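Local coordinates for flagellar hook-associated protein (Burkholderia pseudomallei, PDB 4UT1) that probably serves as a structural component of the bacterial flagellum, forming the junction that joins the hook to the filament, at residues G441-A453 with G563-L577; G467-T480 with P537-S549. All blocks are in the same frame, centred on the assembly; numbering follows the deposited sequence.

Contact 1 of 2, residues G441-A453 with G563-L577; sequences GSAIAAASPVLAA and GANKGTNDGRNALAL. With EDO (1,2-ethanediol), chain J; EDO (1,2-ethanediol), chain K.
The two chain crossings that join the helical body of FlgK to its outermost beta domain run side by side here, and Val-450 and Leu-451 of the outgoing one pair with Ala-564 and Gly-563 of the returning one in an antiparallel ladder. Leu-451 N gives a 2.8 Å bond to Gly-563 O, nearly in line with that carbonyl. Where the returning chain leaves the ladder, Asn-565 binds two successive carbonyls just ahead of Val-450: its backbone N meets Pro-449 O at 2.7 Å, and ND2 reaches Ser-448 O at 2.9 Å, the acceptor lying in the amide plane. With CG anti to the backbone N (chi1 -178°), the amide is directed at the outgoing chain. Arg-572 grips Val-450 O end-on with NH1 and NH2, the latter at 2.9 Å, while Ser-448 CB sits over the centre of one guanidinium face. At its edge Asp-570 OD2 receives NE in a salt bridge of 2.7 Å and also NH2, which together fix the rotation of the guanidinium group. The other carboxylate oxygen, Asp-570 OD1, takes Ser-448 N (3.0 Å) and Arg-572 N from opposite faces of its plane; the bond from Arg-572 N closes an Asx turn leading into the helix, whose N-cap is Gly-571. The first turn of that helix holds the chain further back: Ala-574 N binds Ala-446 O at 3.0 Å, and Asn-573 ND2 points almost straight down the carbonyl of Ala-445. Ala-446 CB and Ala-574 CB touch, and both residues pack on Val-127 of helix 113-129. Gln-321 binds Asn-573 OD1, Ile-444 rests on helix 134-193, and at the other end Pro-449 and Val-450 lie against Val-469 of strand 463-470.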
loop_
_atom_site.group_PDB
_atom_site.type_symbol
_atom_site.label_atom_id
_atom_site.label_comp_id
_atom_site.label_asym_id
_atom_site.label_seq_id
_atom_site.Cartn_x
_atom_site.Cartn_y
_atom_site.Cartn_z
ATOM N N GLY A 441 23.704 15.594 -1.407
ATOM C CA GLY A 441 23.166 16.294 -0.259
ATOM C C GLY A 441 22.702 17.703 -0.566
ATOM O O GLY A 441 21.861 18.254 0.151
ATOM N N SER A 442 23.236 18.275 -1.644
ATOM C CA SER A 442 22.854 19.618 -2.075
ATOM C C SER A 442 21.422 19.667 -2.612
ATOM O O SER A 442 20.820 20.747 -2.701
ATOM C CB SER A 442 23.828 20.130 -3.141
ATOM O OG SER A 442 25.142 20.243 -2.601
ATOM N N ALA A 443 20.879 18.509 -2.976
ATOM C CA ALA A 443 19.523 18.460 -3.526
ATOM C C ALA A 443 18.444 18.666 -2.464
ATOM O O ALA A 443 17.282 18.903 -2.799
ATOM C CB ALA A 443 19.290 17.125 -4.257
ATOM N N ILE A 444 18.807 18.545 -1.192
ATOM C CA ILE A 444 17.855 18.836 -0.127
ATOM C C ILE A 444 17.552 20.343 -0.152
ATOM O O ILE A 444 18.452 21.167 -0.037
ATOM C CB ILE A 444 18.392 18.397 1.252
ATOM C CG1 ILE A 444 18.620 16.881 1.265
ATOM C CG2 ILE A 444 17.422 18.792 2.371
ATOM C CD1 ILE A 444 19.440 16.399 2.433
ATOM N N ALA A 445 16.288 20.686 -0.352
ATOM C CA ALA A 445 15.891 22.086 -0.461
ATOM C C ALA A 445 15.523 22.623 0.918
ATOM O O ALA A 445 14.358 22.634 1.293
ATOM C CB ALA A 445 14.725 22.233 -1.432
ATOM N N ALA A 446 16.527 23.064 1.672
ATOM C CA ALA A 446 16.325 23.446 3.064
ATOM C C ALA A 446 15.693 24.825 3.224
ATOM O O ALA A 446 15.073 25.106 4.239
ATOM C CB ALA A 446 17.653 23.399 3.817
ATOM N N ALA A 447 15.852 25.668 2.222
ATOM C CA ALA A 447 15.407 27.059 2.325
ATOM C C ALA A 447 13.988 27.267 1.811
ATOM O O ALA A 447 13.547 26.579 0.896
ATOM C CB ALA A 447 16.365 27.947 1.573
ATOM N N SER A 448 13.275 28.224 2.398
ATOM C CA SER A 448 12.014 28.711 1.814
ATOM C C SER A 448 12.306 29.523 0.553
ATOM O O SER A 448 13.308 30.232 0.495
ATOM C CB SER A 448 11.238 29.568 2.815
ATOM O OG SER A 448 10.087 30.140 2.204
ATOM N N PRO A 449 11.441 29.423 -0.465
ATOM C CA PRO A 449 11.619 30.229 -1.685
ATOM C C PRO A 449 11.289 31.714 -1.455
ATOM O O PRO A 449 11.732 32.577 -2.207
ATOM C CB PRO A 449 10.619 29.620 -2.673
ATOM C CG PRO A 449 10.107 28.359 -2.032
ATOM C CD PRO A 449 10.298 28.501 -0.561
ATOM N N VAL A 450 10.515 31.986 -0.419
ATOM C CA VAL A 450 10.017 33.345 -0.180
ATOM C C VAL A 450 10.635 33.996 1.054
ATOM O O VAL A 450 11.002 33.331 2.018
ATOM C CB VAL A 450 8.495 33.334 -0.015
ATOM C CG1 VAL A 450 8.120 32.725 1.322
ATOM C CG2 VAL A 450 7.913 34.756 -0.165
ATOM N N LEU A 451 10.701 35.320 1.032
ATOM C CA LEU A 451 11.101 36.070 2.201
ATOM C C LEU A 451 10.236 37.333 2.327
ATOM O O LEU A 451 10.167 38.142 1.407
ATOM C CB LEU A 451 12.581 36.421 2.120
ATOM C CG LEU A 451 13.147 37.179 3.317
ATOM C CD1 LEU A 451 12.816 36.438 4.610
ATOM C CD2 LEU A 451 14.642 37.321 3.142
ATOM N N ALA A 452 9.539 37.447 3.451
ATOM C CA ALA A 452 8.798 38.658 3.789
ATOM C C ALA A 452 9.559 39.365 4.900
ATOM O O ALA A 452 10.105 38.725 5.804
ATOM C CB ALA A 452 7.379 38.339 4.214
ATOM N N ALA A 453 9.598 40.688 4.849
ATOM C CA ALA A 453 10.456 41.412 5.768
ATOM C C ALA A 453 9.885 42.802 6.060
ATOM O O ALA A 453 9.257 43.419 5.198
ATOM C CB ALA A 453 11.854 41.529 5.191
ATOM N N GLY A 563 9.259 38.741 -1.419
ATOM C CA GLY A 563 10.005 38.453 -2.623
ATOM C C GLY A 563 10.749 37.141 -2.479
ATOM O O GLY A 563 10.581 36.436 -1.487
ATOM N N ALA A 564 11.568 36.825 -3.471
ATOM C CA ALA A 564 12.349 35.591 -3.455
ATOM C C ALA A 564 13.380 35.618 -2.331
ATOM O O ALA A 564 13.925 36.673 -1.995
ATOM C CB ALA A 564 13.027 35.377 -4.804
ATOM N N ASN A 565 13.640 34.450 -1.744
ATOM C CA ASN A 565 14.567 34.346 -0.626
ATOM C C ASN A 565 16.019 34.268 -1.089
ATOM O O ASN A 565 16.333 33.595 -2.072
ATOM C CB ASN A 565 14.228 33.126 0.240
ATOM C CG ASN A 565 15.141 32.988 1.450
ATOM O OD1 ASN A 565 15.857 33.922 1.819
ATOM N ND2 ASN A 565 15.100 31.826 2.087
ATOM N N LYS A 566 16.895 34.963 -0.368
ATOM C CA LYS A 566 18.323 34.969 -0.678
ATOM C C LYS A 566 19.177 35.229 0.568
ATOM O O LYS A 566 19.706 36.331 0.739
ATOM C CB LYS A 566 18.633 36.020 -1.749
ATOM C CG LYS A 566 18.072 37.401 -1.443
ATOM C CD LYS A 566 18.568 38.446 -2.435
ATOM C CE LYS A 566 18.057 38.176 -3.842
ATOM N NZ LYS A 566 18.672 39.104 -4.836
ATOM N N GLY A 567 19.295 34.233 1.446
ATOM C CA GLY A 567 18.594 32.966 1.306
ATOM C C GLY A 567 19.518 31.761 1.304
ATOM O O GLY A 567 19.082 30.617 1.123
ATOM N N THR A 568 20.801 32.017 1.527
ATOM C CA THR A 568 21.829 31.012 1.305
ATOM C C THR A 568 21.923 29.941 2.402
ATOM O O THR A 568 22.364 28.823 2.134
ATOM C CB THR A 568 23.204 31.687 1.134
ATOM O OG1 THR A 568 24.242 30.705 1.246
ATOM C CG2 THR A 568 23.399 32.745 2.191
ATOM N N ASN A 569 21.525 30.266 3.629
ATOM C CA ASN A 569 21.499 29.251 4.684
ATOM C C ASN A 569 20.198 29.251 5.484
ATOM O O ASN A 569 20.183 28.955 6.677
ATOM C CB ASN A 569 22.684 29.422 5.628
ATOM C CG ASN A 569 22.890 30.846 6.018
ATOM O OD1 ASN A 569 22.020 31.683 5.774
ATOM N ND2 ASN A 569 24.042 31.149 6.614
ATOM N N ASP A 570 19.101 29.558 4.812
ATOM C CA ASP A 570 17.792 29.429 5.424
ATOM C C ASP A 570 17.415 27.952 5.547
ATOM O O ASP A 570 17.721 27.152 4.657
ATOM C CB ASP A 570 16.758 30.190 4.599
ATOM C CG ASP A 570 15.370 30.098 5.179
ATOM O OD1 ASP A 570 14.699 29.099 4.920
ATOM O OD2 ASP A 570 14.946 31.023 5.895
ATOM N N GLY A 571 16.760 27.577 6.644
ATOM C CA GLY A 571 16.379 26.182 6.820
ATOM C C GLY A 571 14.913 25.943 7.117
ATOM O O GLY A 571 14.552 24.905 7.662
ATOM N N ARG A 572 14.061 26.903 6.759
ATOM C CA ARG A 572 12.637 26.769 7.031
ATOM C C ARG A 572 12.026 25.538 6.357
ATOM O O ARG A 572 11.153 24.869 6.925
ATOM C CB ARG A 572 11.889 28.023 6.584
ATOM C CG ARG A 572 12.043 29.186 7.563
ATOM C CD ARG A 572 11.344 30.407 7.004
ATOM N NE ARG A 572 12.206 31.085 6.049
ATOM C CZ ARG A 572 11.781 31.877 5.074
ATOM N NH1 ARG A 572 10.477 32.076 4.882
ATOM N NH2 ARG A 572 12.668 32.442 4.266
ATOM N N ASN A 573 12.476 25.222 5.157
ATOM C CA ASN A 573 11.862 24.066 4.502
ATOM C C ASN A 573 12.388 22.741 5.032
ATOM O O ASN A 573 11.661 21.742 5.026
ATOM C CB ASN A 573 12.036 24.104 2.990
ATOM C CG ASN A 573 11.022 23.215 2.294
ATOM O OD1 ASN A 573 9.810 23.400 2.467
ATOM N ND2 ASN A 573 11.503 22.214 1.547
ATOM N N ALA A 574 13.645 22.723 5.461
ATOM C CA ALA A 574 14.189 21.538 6.100
ATOM C C ALA A 574 13.414 21.290 7.391
ATOM O O ALA A 574 13.097 20.156 7.718
ATOM C CB ALA A 574 15.687 21.692 6.379
ATOM N N LEU A 575 13.091 22.361 8.111
ATOM C CA LEU A 575 12.284 22.242 9.319
ATOM C C LEU A 575 10.928 21.626 8.977
ATOM O O LEU A 575 10.449 20.731 9.678
ATOM C CB LEU A 575 12.100 23.609 10.008
ATOM C CG LEU A 575 11.224 23.570 11.270
ATOM C CD1 LEU A 575 11.860 22.674 12.302
ATOM C CD2 LEU A 575 11.005 24.961 11.863
ATOM N N ALA A 576 10.315 22.102 7.894
ATOM C CA ALA A 576 9.029 21.575 7.455
ATOM C C ALA A 576 9.160 20.092 7.055
ATOM O O ALA A 576 8.314 19.257 7.415
ATOM C CB ALA A 576 8.479 22.404 6.303
ATOM N N LEU A 577 10.219 19.769 6.322
ATOM C CA LEU A 577 10.485 18.372 5.962
ATOM C C LEU A 577 10.541 17.493 7.204
ATOM O O LEU A 577 9.913 16.435 7.238
ATOM C CB LEU A 577 11.797 18.244 5.182
ATOM C CG LEU A 577 11.754 18.618 3.704
ATOM C CD1 LEU A 577 13.145 18.991 3.228
ATOM C CD2 LEU A 577 11.175 17.452 2.871
HETATM C C1 EDO J . 15.862 34.052 6.271
HETATM O O1 EDO J . 14.994 35.001 6.921
HETATM C C2 EDO J . 16.039 34.454 4.810
HETATM O O2 EDO J . 17.273 33.938 4.307
HETATM C C1 EDO K . 13.417 32.241 -5.288
HETATM O O1 EDO K . 12.226 31.885 -4.579
HETATM C C2 EDO K . 14.501 31.207 -5.022
HETATM O O2 EDO K . 15.705 31.611 -5.685
#

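Contact 2 of 2, residues G467-T480 with P537-S549; sequences GSVSAGYQLPSGTT and PAPSGVMNGVSVS. With EDO (1,2-ethanediol), chain R; EDO (1,2-ethanediol), chain F; EDO (1,2-ethanediol), chain N.
Ser-468 opens the pairing with Ser-547, exchanging two backbone bonds in an antiparallel hydrogen-bonded pair, with Ser-547 N to Ser-468 O the shorter at 2.9 Å. Val-469 follows opposite Val-546, and Ser-470 N then binds Gly-545 O in its carbonyl plane, on a lone pair. Beyond this the chain makes a type II turn from Ser-470 to Tyr-473. Gly-545, at positive phi, belongs to a G1 beta bulge in which it and Val-546 both face Ile-531 of the neighbouring strand 527-533, and both chains turn a corner here. Gly-472 O is met from above its carbonyl plane by Asn-544 ND2 at 2.8 Å; Asn-544 OD1 is held by Ser-533 N and Gln-536. Past the corner Gln-474 forms a separate antiparallel hydrogen-bonded pair with Asn-544, while its side chain, extended beyond CG (chi2 -176°), carries NE2 to Val-542 O at 2.8 Å and to Pro-539 O at 3.1 Å, both in the amide plane. Pro-539 O also accepts Val-542 N, from the opposite face, within the type II turn 539-542. Leu-475 CD2 meets Val-546 CG2 at 3.8 Å, the side chains crossing at about a right angle. The Met-543 side chain bends at chi3 (-59°), and its CE touches both Pro-476 CD and Thr-480 OG1, each at 3.6 Å.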
loop_
_atom_site.group_PDB
_atom_site.type_symbol
_atom_site.label_atom_id
_atom_site.label_comp_id
_atom_site.label_asym_id
_atom_site.label_seq_id
_atom_site.Cartn_x
_atom_site.Cartn_y
_atom_site.Cartn_z
ATOM N N GLY A 467 7.318 34.268 6.078
ATOM C CA GLY A 467 6.508 33.840 4.952
ATOM C C GLY A 467 6.652 32.360 4.688
ATOM O O GLY A 467 7.584 31.726 5.177
ATOM N N SER A 468 5.719 31.810 3.923
ATOM C CA SER A 468 5.756 30.401 3.554
ATOM C C SER A 468 4.984 30.184 2.257
ATOM O O SER A 468 4.182 31.028 1.851
ATOM C CB SER A 468 5.175 29.535 4.671
ATOM O OG SER A 468 3.762 29.617 4.665
ATOM N N VAL A 469 5.220 29.047 1.605
ATOM C CA VAL A 469 4.533 28.736 0.360
ATOM C C VAL A 469 3.846 27.372 0.430
ATOM O O VAL A 469 4.195 26.526 1.244
ATOM C CB VAL A 469 5.500 28.751 -0.851
ATOM C CG1 VAL A 469 6.130 30.130 -1.011
ATOM C CG2 VAL A 469 6.578 27.672 -0.685
ATOM N N SER A 470 2.849 27.197 -0.424
ATOM C CA SER A 470 2.114 25.950 -0.540
ATOM C C SER A 470 2.192 25.442 -1.967
ATOM O O SER A 470 2.768 26.098 -2.840
ATOM C CB SER A 470 0.662 26.147 -0.122
ATOM O OG SER A 470 0.121 27.250 -0.816
ATOM N N ALA A 471 1.610 24.265 -2.203
ATOM C CA ALA A 471 1.673 23.626 -3.511
ATOM C C ALA A 471 1.271 24.562 -4.643
ATOM O O ALA A 471 0.215 25.190 -4.599
ATOM C CB ALA A 471 0.798 22.376 -3.528
ATOM N N GLY A 472 2.131 24.651 -5.651
ATOM C CA GLY A 472 1.867 25.455 -6.826
ATOM C C GLY A 472 2.091 26.944 -6.634
ATOM O O GLY A 472 1.537 27.747 -7.374
ATOM N N TYR A 473 2.905 27.312 -5.651
ATOM C CA TYR A 473 3.223 28.710 -5.417
ATOM C C TYR A 473 3.955 29.290 -6.624
ATOM O O TYR A 473 4.618 28.573 -7.373
ATOM C CB TYR A 473 4.085 28.887 -4.152
ATOM C CG TYR A 473 5.542 28.582 -4.401
ATOM C CD1 TYR A 473 6.018 27.276 -4.314
ATOM C CD2 TYR A 473 6.432 29.585 -4.755
ATOM C CE1 TYR A 473 7.335 26.989 -4.559
ATOM C CE2 TYR A 473 7.755 29.309 -4.998
ATOM C CZ TYR A 473 8.198 27.999 -4.904
ATOM O OH TYR A 473 9.514 27.720 -5.152
ATOM N N GLN A 474 3.807 30.591 -6.810
ATOM C CA GLN A 474 4.575 31.335 -7.792
ATOM C C GLN A 474 5.043 32.637 -7.168
ATOM O O GLN A 474 4.299 33.275 -6.420
ATOM C CB GLN A 474 3.743 31.618 -9.042
ATOM C CG GLN A 474 3.498 30.396 -9.888
ATOM C CD GLN A 474 2.758 30.712 -11.165
ATOM O OE1 GLN A 474 2.676 29.873 -12.057
ATOM N NE2 GLN A 474 2.207 31.925 -11.261
ATOM N N LEU A 475 6.275 33.027 -7.468
ATOM C CA LEU A 475 6.763 34.336 -7.058
ATOM C C LEU A 475 7.085 35.193 -8.276
ATOM O O LEU A 475 7.906 34.818 -9.104
ATOM C CB LEU A 475 7.999 34.198 -6.171
ATOM C CG LEU A 475 7.791 33.728 -4.731
ATOM C CD1 LEU A 475 9.147 33.513 -4.067
ATOM C CD2 LEU A 475 6.974 34.742 -3.938
ATOM N N PRO A 476 6.451 36.364 -8.378
ATOM C CA PRO A 476 6.763 37.244 -9.506
ATOM C C PRO A 476 8.227 37.676 -9.441
ATOM O O PRO A 476 8.843 37.549 -8.384
ATOM C CB PRO A 476 5.813 38.423 -9.304
ATOM C CG PRO A 476 5.600 38.473 -7.815
ATOM C CD PRO A 476 5.638 37.036 -7.349
ATOM N N SER A 477 8.772 38.178 -10.543
ATOM C CA SER A 477 10.195 38.498 -10.609
ATOM C C SER A 477 10.578 39.664 -9.702
ATOM O O SER A 477 11.710 39.743 -9.232
ATOM C CB SER A 477 10.605 38.797 -12.054
ATOM O OG SER A 477 9.675 39.668 -12.682
ATOM N N GLY A 478 9.636 40.565 -9.449
ATOM C CA GLY A 478 9.935 41.743 -8.655
ATOM C C GLY A 478 9.513 41.653 -7.199
ATOM O O GLY A 478 8.729 40.779 -6.814
ATOM N N THR A 479 10.038 42.573 -6.392
ATOM C CA THR A 479 9.650 42.703 -4.995
ATOM C C THR A 479 8.261 43.316 -4.844
ATOM O O THR A 479 7.937 44.326 -5.478
ATOM C CB THR A 479 10.673 43.574 -4.217
ATOM O OG1 THR A 479 11.928 42.889 -4.167
ATOM C CG2 THR A 479 10.202 43.852 -2.791
ATOM N N THR A 480 7.450 42.712 -3.986
ATOM C CA THR A 480 6.167 43.289 -3.599
ATOM C C THR A 480 6.311 44.083 -2.305
ATOM O O THR A 480 6.874 43.595 -1.330
ATOM C CB THR A 480 5.098 42.208 -3.418
ATOM O OG1 THR A 480 4.906 41.541 -4.668
ATOM C CG2 THR A 480 3.784 42.819 -2.978
ATOM N N PRO A 537 -5.882 27.687 -12.783
ATOM C CA PRO A 537 -4.514 27.783 -12.261
ATOM C C PRO A 537 -3.869 29.130 -12.565
ATOM O O PRO A 537 -4.288 29.835 -13.484
ATOM C CB PRO A 537 -3.777 26.657 -12.991
ATOM C CG PRO A 537 -4.550 26.457 -14.242
ATOM C CD PRO A 537 -5.981 26.691 -13.866
ATOM N N ALA A 538 -2.843 29.465 -11.798
ATOM C CA ALA A 538 -2.173 30.750 -11.909
ATOM C C ALA A 538 -1.478 30.948 -13.255
ATOM O O ALA A 538 -0.661 30.130 -13.669
ATOM C CB ALA A 538 -1.169 30.900 -10.785
ATOM N N PRO A 539 -1.801 32.047 -13.942
ATOM C CA PRO A 539 -1.051 32.423 -15.140
ATOM C C PRO A 539 0.373 32.786 -14.756
ATOM O O PRO A 539 0.610 33.181 -13.606
ATOM C CB PRO A 539 -1.814 33.640 -15.678
ATOM C CG PRO A 539 -3.157 33.573 -15.038
ATOM C CD PRO A 539 -2.933 32.950 -13.693
ATOM N N SER A 540 1.305 32.652 -15.693
ATOM C CA SER A 540 2.705 32.959 -15.426
ATOM C C SER A 540 2.873 34.380 -14.883
ATOM O O SER A 540 2.228 35.310 -15.354
ATOM C CB SER A 540 3.540 32.776 -16.695
ATOM O OG SER A 540 4.925 32.921 -16.420
ATOM N N GLY A 541 3.727 34.537 -13.876
ATOM C CA GLY A 541 4.045 35.853 -13.353
ATOM C C GLY A 541 3.118 36.371 -12.269
ATOM O O GLY A 541 3.372 37.428 -11.688
ATOM N N VAL A 542 2.042 35.642 -11.987
ATOM C CA VAL A 542 1.142 36.033 -10.901
ATOM C C VAL A 542 1.507 35.344 -9.591
ATOM O O VAL A 542 1.649 34.117 -9.549
ATOM C CB VAL A 542 -0.326 35.701 -11.221
ATOM C CG1 VAL A 542 -1.230 36.220 -10.103
ATOM C CG2 VAL A 542 -0.719 36.280 -12.571
ATOM N N MET A 543 1.659 36.130 -8.527
ATOM C CA MET A 543 1.945 35.574 -7.205
ATOM C C MET A 543 0.854 34.603 -6.798
ATOM O O MET A 543 -0.334 34.882 -6.963
ATOM C CB MET A 543 2.074 36.682 -6.149
ATOM C CG MET A 543 2.246 36.145 -4.723
ATOM S SD MET A 543 2.695 37.390 -3.481
ATOM C CE MET A 543 4.235 37.994 -4.164
ATOM N N ASN A 544 1.265 33.447 -6.292
ATOM C CA ASN A 544 0.333 32.408 -5.898
ATOM C C ASN A 544 0.913 31.568 -4.767
ATOM O O ASN A 544 2.124 31.352 -4.712
ATOM C CB ASN A 544 -0.007 31.541 -7.120
ATOM C CG ASN A 544 -1.122 30.555 -6.856
ATOM O OD1 ASN A 544 -2.249 30.936 -6.520
ATOM N ND2 ASN A 544 -0.824 29.272 -7.052
ATOM N N GLY A 545 0.058 31.124 -3.849
ATOM C CA GLY A 545 0.470 30.236 -2.776
ATOM C C GLY A 545 1.427 30.814 -1.748
ATOM O O GLY A 545 2.215 30.083 -1.146
ATOM N N VAL A 546 1.346 32.122 -1.536
ATOM C CA VAL A 546 2.188 32.817 -0.568
ATOM C C VAL A 546 1.384 33.200 0.666
ATOM O O VAL A 546 0.299 33.771 0.554
ATOM C CB VAL A 546 2.818 34.071 -1.175
ATOM C CG1 VAL A 546 3.614 34.856 -0.104
ATOM C CG2 VAL A 546 3.726 33.683 -2.335
ATOM N N SER A 547 1.905 32.849 1.841
ATOM C CA SER A 547 1.253 33.201 3.100
ATOM C C SER A 547 2.168 34.044 3.970
ATOM O O SER A 547 3.357 33.746 4.113
ATOM C CB SER A 547 0.822 31.956 3.872
ATOM O OG SER A 547 -0.251 31.290 3.217
ATOM N N VAL A 548 1.601 35.089 4.563
ATOM C CA VAL A 548 2.324 35.894 5.555
ATOM C C VAL A 548 1.400 36.302 6.699
ATOM O O VAL A 548 0.184 36.422 6.511
ATOM C CB VAL A 548 2.946 37.171 4.936
ATOM C CG1 VAL A 548 4.057 36.811 3.980
ATOM C CG2 VAL A 548 1.877 38.027 4.221
ATOM N N SER A 549 1.979 36.523 7.879
ATOM C CA SER A 549 1.216 37.018 9.023
ATOM C C SER A 549 1.788 38.341 9.504
ATOM O O SER A 549 2.998 38.484 9.617
ATOM C CB SER A 549 1.219 36.010 10.176
ATOM O OG SER A 549 0.539 34.825 9.805
HETATM C C1 EDO R . 5.246 22.335 -5.854
HETATM O O1 EDO R . 3.904 22.235 -5.357
HETATM C C2 EDO R . 5.285 23.374 -6.965
HETATM O O2 EDO R . 5.053 24.678 -6.421
HETATM C C1 EDO F . 1.120 23.421 2.217
HETATM O O1 EDO F . 2.489 23.015 2.306
HETATM C C2 EDO F . 0.391 22.567 1.189
HETATM O O2 EDO F . 1.107 22.574 -0.050
HETATM C C1 EDO N . 5.832 24.501 4.276
HETATM O O1 EDO N . 5.961 24.819 2.888
HETATM C C2 EDO N . 6.513 25.601 5.083
HETATM O O2 EDO N . 6.119 25.478 6.451
HETATM O O HOH W 1 0.667 29.541 1.463
#

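From the N terminus, the chain runs through the long helices and two earlier beta domains before 441-453 leads it into the third and last beta domain. Segment 467-480 follows soon after; its partner 537-549 returns after several further strands and closes the inner loop of contact 2. Strand 559-564 then brings the chain back to 563-577, closing the wider loop of contact 1, so contact 2 lies wholly within it. Contact 1 ties edge strand 450-454 to strand 559-564 and binds the incoming chain to the start of helix 572-579, next to the long helices, whereas contact 2 joins strands 463-470 and 546-551 of the second sheet. The two meet where Pro-449 lies against Tyr-473 and Leu-475, and where Arg-572 NH1 weakly bonds Gly-467 O.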